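Local coordinates for acetaldehyde dehydrogenase (Acetylating) (Geobacillus thermoglucosidasius, PDB 5J78), which probably catalyses the reversible, NAD-dependent interconversion of acetaldehyde and acetyl-CoA, at residues R26-Q31 / Q199-A204; Q34-Y39 / S195-P200. All coordinates share one frame; numbering follows the deposited sequence.

Interaction 1 of 2, residues R26-Q31 / Q199-A204; sequences RDIDLQ and QPTMAA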
# COMPACT_ATOMS: atom_id res chain seq x y z
N ARG A 26 6.57 24.52 -0.53
CA ARG A 26 5.44 23.62 -0.68
C ARG A 26 5.85 22.36 -1.45
O ARG A 26 5.43 21.25 -1.14
CB ARG A 26 4.29 24.34 -1.40
CG ARG A 26 2.96 23.58 -1.45
CD ARG A 26 1.99 24.20 -2.44
NE ARG A 26 2.44 24.02 -3.81
CZ ARG A 26 2.02 24.72 -4.85
NH1 ARG A 26 1.11 25.67 -4.72
NH2 ARG A 26 2.51 24.46 -6.04
N ASP A 27 6.73 22.56 -2.44
CA ASP A 27 7.05 21.54 -3.42
C ASP A 27 8.50 21.05 -3.37
O ASP A 27 8.97 20.38 -4.30
CB ASP A 27 6.73 22.08 -4.81
CG ASP A 27 5.30 22.54 -4.92
OD1 ASP A 27 4.41 21.85 -4.38
OD2 ASP A 27 5.04 23.61 -5.51
N ILE A 28 9.19 21.37 -2.29
CA ILE A 28 10.49 20.74 -2.01
C ILE A 28 10.42 19.21 -2.21
O ILE A 28 11.37 18.62 -2.73
CB ILE A 28 10.99 21.08 -0.56
CG1 ILE A 28 12.42 20.57 -0.35
CG2 ILE A 28 10.04 20.53 0.49
CD1 ILE A 28 12.82 20.32 1.09
N ASP A 29 9.31 18.56 -1.86
CA ASP A 29 9.23 17.12 -2.11
C ASP A 29 9.37 16.81 -3.63
O ASP A 29 10.15 15.94 -4.03
CB ASP A 29 7.93 16.52 -1.54
CG ASP A 29 6.63 17.16 -2.09
OD1 ASP A 29 6.64 18.19 -2.80
OD2 ASP A 29 5.57 16.61 -1.77
N LEU A 30 8.68 17.56 -4.48
CA LEU A 30 8.73 17.31 -5.92
C LEU A 30 10.11 17.63 -6.48
O LEU A 30 10.63 16.92 -7.37
CB LEU A 30 7.69 18.14 -6.66
CG LEU A 30 6.23 17.97 -6.24
CD1 LEU A 30 5.35 18.84 -7.14
CD2 LEU A 30 5.79 16.50 -6.27
N GLN A 31 10.68 18.73 -6.00
CA GLN A 31 12.01 19.16 -6.40
C GLN A 31 13.06 18.15 -5.95
O GLN A 31 14.00 17.88 -6.68
CB GLN A 31 12.35 20.53 -5.82
CG GLN A 31 11.53 21.67 -6.42
CD GLN A 31 11.64 22.95 -5.61
OE1 GLN A 31 12.18 22.95 -4.50
NE2 GLN A 31 11.14 24.05 -6.16
N GLN A 199 18.35 18.24 -0.51
CA GLN A 199 17.09 18.51 0.17
C GLN A 199 16.47 17.17 0.62
O GLN A 199 15.58 16.65 -0.07
CB GLN A 199 16.11 19.26 -0.76
CG GLN A 199 16.72 20.29 -1.75
CD GLN A 199 15.83 20.49 -3.01
OE1 GLN A 199 15.86 19.68 -3.95
NE2 GLN A 199 15.05 21.57 -3.01
N PRO A 200 16.95 16.60 1.74
CA PRO A 200 16.45 15.27 2.13
C PRO A 200 14.97 15.31 2.44
O PRO A 200 14.51 16.22 3.12
CB PRO A 200 17.27 14.92 3.38
CG PRO A 200 18.43 15.83 3.35
CD PRO A 200 17.96 17.09 2.69
N THR A 201 14.23 14.34 1.90
CA THR A 201 12.81 14.19 2.18
C THR A 201 12.45 12.72 2.07
O THR A 201 13.18 11.94 1.47
CB THR A 201 11.92 14.97 1.20
OG1 THR A 201 12.02 14.40 -0.10
CG2 THR A 201 12.31 16.44 1.15
N MET A 202 11.30 12.35 2.64
CA MET A 202 10.84 10.97 2.52
C MET A 202 10.66 10.59 1.06
O MET A 202 11.09 9.53 0.62
CB MET A 202 9.52 10.78 3.28
CG MET A 202 9.65 10.63 4.79
SD MET A 202 8.12 10.05 5.57
CE MET A 202 7.79 8.53 4.66
N ALA A 203 10.01 11.47 0.30
CA ALA A 203 9.81 11.26 -1.13
C ALA A 203 11.12 10.97 -1.87
O ALA A 203 11.17 10.07 -2.69
CB ALA A 203 9.11 12.45 -1.73
N ALA A 204 12.18 11.71 -1.56
CA ALA A 204 13.46 11.53 -2.25
C ALA A 204 14.11 10.19 -1.88
O ALA A 204 14.66 9.51 -2.73
CB ALA A 204 14.42 12.69 -1.93
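A shallow, largely apolar surface contact joins the first turn of helix 28-51 to the loop leading into helix 202-210, with Ile28, Asp29 and Gln31 laid against Gln199, Thr201 and Ala203. Ile28 carries the hydrophobic part. Its CG1 branch, anti to the backbone N (chi1 -173°), runs past Gln199 and Thr201 in the opposite sense to their side chains, and CD1 lies 3.9 Å from Thr201 CG2 while also touching the CB of Gln199. Nearer the backbone, Ile28 CG1 meets Gln199 NE2 at 3.9 Å. Cutting Ile28 back to alanine removes CG1 and CD1, and is likely to leave a gap beside the Thr201 methyl and the CB of Gln199, both of which lose the isoleucine branch they rest on. The two glutamine amides come together with their planes 21° apart, Gln31 OE1 standing 3.5 Å from Gln199 NE2, a loose polar approach. Thr201 is the N-cap of helix 202-210: its OG1 accepts from Ala204 N at 3.1 Å (154°), and Ser32 is hydrogen-bonded to the same oxygen, so one hydroxyl serves both the helix start and the neighbouring helix. In the first turn of helix 202-210, the Ala203 methyl meets Asp29 CB at 4.2 Å, a fit that brings the helix starts close. The carboxylate of Asp29 is taken instead by Arg37 of the second subunit, in a salt bridge.

Interaction 2 of 2, residues Q34-Y39 / S195-P200; sequences QEVRNY and SCITQP
Glu35 reaches across to Thr198 with both carboxylate oxygens. OE1 accepts from the backbone Thr198 N at 3.1 Å (161°), the nitrogen lying on the syn side but 34° out of the carboxylate plane, while OE2 takes the Thr198 hydroxyl, OG1, at 2.8 Å and closer to that plane. The fully extended glutamate chain, with CG anti to the backbone N (chi1 -177°), carries the carboxylate from the helix to the loop; two bonds to one residue should restrain its rotation. Tyr39, one turn on, adds a weak bond from OH to Glu35 OE2 at 2.7 Å, so that oxygen receives two hydroxyls. The Tyr39 ring is sandwiched: Ser195 CB makes a CH-pi contact over one face, 3.9 Å from the centroid, and Glu35 O lies over the rim of the other.

These residues join helix 28-51 to the end of strand 194-196, which pairs in parallel with strand 160-165 in what is probably the Rossmann-like cofactor domain of the aldehyde dehydrogenase fold. Next to Glu35, the Val36 and Ile197 side chains meet obliquely, CG2 of the valine 3.8 Å from CD1 of the isoleucine, and Val36 also packs on Ala204, Glu207 and Leu208 of helix 202-210. Backbone bonds from Ser195 and Ile197 to strand 160-165 position the segment, while Cys196 turns away from helix 28-51 and packs against helix 170-186. Farther out, Arg37 forms a salt bridge with Glu207.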
# COMPACT_ATOMS: atom_id res chain seq x y z
N GLN A 34 12.83 15.25 -8.40
CA GLN A 34 13.48 15.66 -9.63
C GLN A 34 15.00 15.58 -9.49
O GLN A 34 15.69 15.07 -10.38
CB GLN A 34 13.07 17.09 -10.00
CG GLN A 34 13.53 17.50 -11.36
CD GLN A 34 12.88 16.68 -12.43
OE1 GLN A 34 11.73 16.91 -12.79
NE2 GLN A 34 13.61 15.71 -12.94
N GLU A 35 15.52 16.08 -8.37
CA GLU A 35 16.96 16.05 -8.14
C GLU A 35 17.50 14.61 -8.18
O GLU A 35 18.47 14.34 -8.89
CB GLU A 35 17.29 16.71 -6.81
CG GLU A 35 18.79 16.80 -6.49
CD GLU A 35 19.10 17.42 -5.11
OE1 GLU A 35 18.46 17.06 -4.10
OE2 GLU A 35 20.00 18.27 -5.03
N VAL A 36 16.87 13.70 -7.44
CA VAL A 36 17.23 12.26 -7.50
C VAL A 36 17.26 11.72 -8.93
O VAL A 36 18.22 11.05 -9.34
CB VAL A 36 16.25 11.41 -6.66
CG1 VAL A 36 16.49 9.92 -6.85
CG2 VAL A 36 16.42 11.76 -5.19
N ARG A 37 16.22 12.03 -9.69
CA ARG A 37 16.15 11.57 -11.09
C ARG A 37 17.31 12.13 -11.90
O ARG A 37 17.97 11.40 -12.62
CB ARG A 37 14.82 11.96 -11.72
CG ARG A 37 13.62 11.27 -11.04
CD ARG A 37 12.32 11.52 -11.79
NE ARG A 37 11.16 10.88 -11.17
CZ ARG A 37 9.91 11.07 -11.58
NH1 ARG A 37 9.67 11.88 -12.59
NH2 ARG A 37 8.89 10.47 -10.97
N ASN A 38 17.60 13.42 -11.75
CA ASN A 38 18.76 14.00 -12.42
C ASN A 38 20.08 13.33 -12.02
O ASN A 38 20.91 13.05 -12.88
CB ASN A 38 18.84 15.49 -12.13
CG ASN A 38 17.70 16.28 -12.78
OD1 ASN A 38 17.10 15.86 -13.76
ND2 ASN A 38 17.40 17.44 -12.22
N TYR A 39 20.30 13.10 -10.73
CA TYR A 39 21.52 12.43 -10.28
C TYR A 39 21.66 11.03 -10.86
O TYR A 39 22.75 10.62 -11.26
CB TYR A 39 21.57 12.34 -8.75
CG TYR A 39 21.76 13.65 -8.04
CD1 TYR A 39 22.15 14.80 -8.72
CD2 TYR A 39 21.53 13.75 -6.67
CE1 TYR A 39 22.32 16.01 -8.04
CE2 TYR A 39 21.70 14.94 -5.99
CZ TYR A 39 22.09 16.07 -6.68
OH TYR A 39 22.25 17.27 -6.01
N SER A 195 27.36 11.87 -6.15
CA SER A 195 26.39 12.94 -5.94
C SER A 195 25.73 12.75 -4.59
O SER A 195 25.85 11.69 -3.97
CB SER A 195 25.33 12.96 -7.06
OG SER A 195 24.71 11.69 -7.22
N CYS A 196 25.04 13.79 -4.12
CA CYS A 196 24.33 13.72 -2.84
C CYS A 196 23.08 14.58 -2.86
O CYS A 196 23.11 15.74 -3.28
CB CYS A 196 25.27 14.15 -1.72
SG CYS A 196 24.64 14.04 -0.03
N ILE A 197 21.97 14.00 -2.42
CA ILE A 197 20.71 14.72 -2.22
C ILE A 197 20.94 15.93 -1.30
O ILE A 197 21.49 15.78 -0.21
CB ILE A 197 19.62 13.78 -1.60
CG1 ILE A 197 19.20 12.69 -2.60
CG2 ILE A 197 18.38 14.56 -1.19
CD1 ILE A 197 18.45 11.55 -1.94
N THR A 198 20.52 17.11 -1.73
CA THR A 198 20.73 18.33 -0.95
C THR A 198 19.52 18.70 -0.10
O THR A 198 19.65 19.38 0.91
CB THR A 198 21.06 19.52 -1.85
OG1 THR A 198 19.95 19.78 -2.73
CG2 THR A 198 22.30 19.21 -2.68
N GLN A 199 18.35 18.24 -0.51
CA GLN A 199 17.09 18.51 0.17
C GLN A 199 16.47 17.17 0.62
O GLN A 199 15.58 16.65 -0.07
CB GLN A 199 16.11 19.26 -0.76
CG GLN A 199 16.72 20.29 -1.75
CD GLN A 199 15.83 20.49 -3.01
OE1 GLN A 199 15.86 19.68 -3.95
NE2 GLN A 199 15.05 21.57 -3.01
N PRO A 200 16.95 16.60 1.74
CA PRO A 200 16.45 15.27 2.13
C PRO A 200 14.97 15.31 2.44
O PRO A 200 14.51 16.22 3.12
CB PRO A 200 17.27 14.92 3.38
CG PRO A 200 18.43 15.83 3.35
CD PRO A 200 17.96 17.09 2.69

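In the fold
From the N terminus the chain enters helix 28-51, whose first turn supplies interaction 1 and whose next turns supply interaction 2. It then passes through helices and strands, including strand 160-165 and helix 170-186, before returning along strand 194-196. The returning stretch meets the helix in reverse order, so the loop closed by interaction 2 lies within that of interaction 1. The two segments overlap at residues 199-200, Gln199 touches the helix in both contacts, and Ala204 touches Val36 and Ile197 between them. Together they fasten the N-terminal helix to a strand end, its connecting loop and helix 202-210, on a side where both also meet the second subunit.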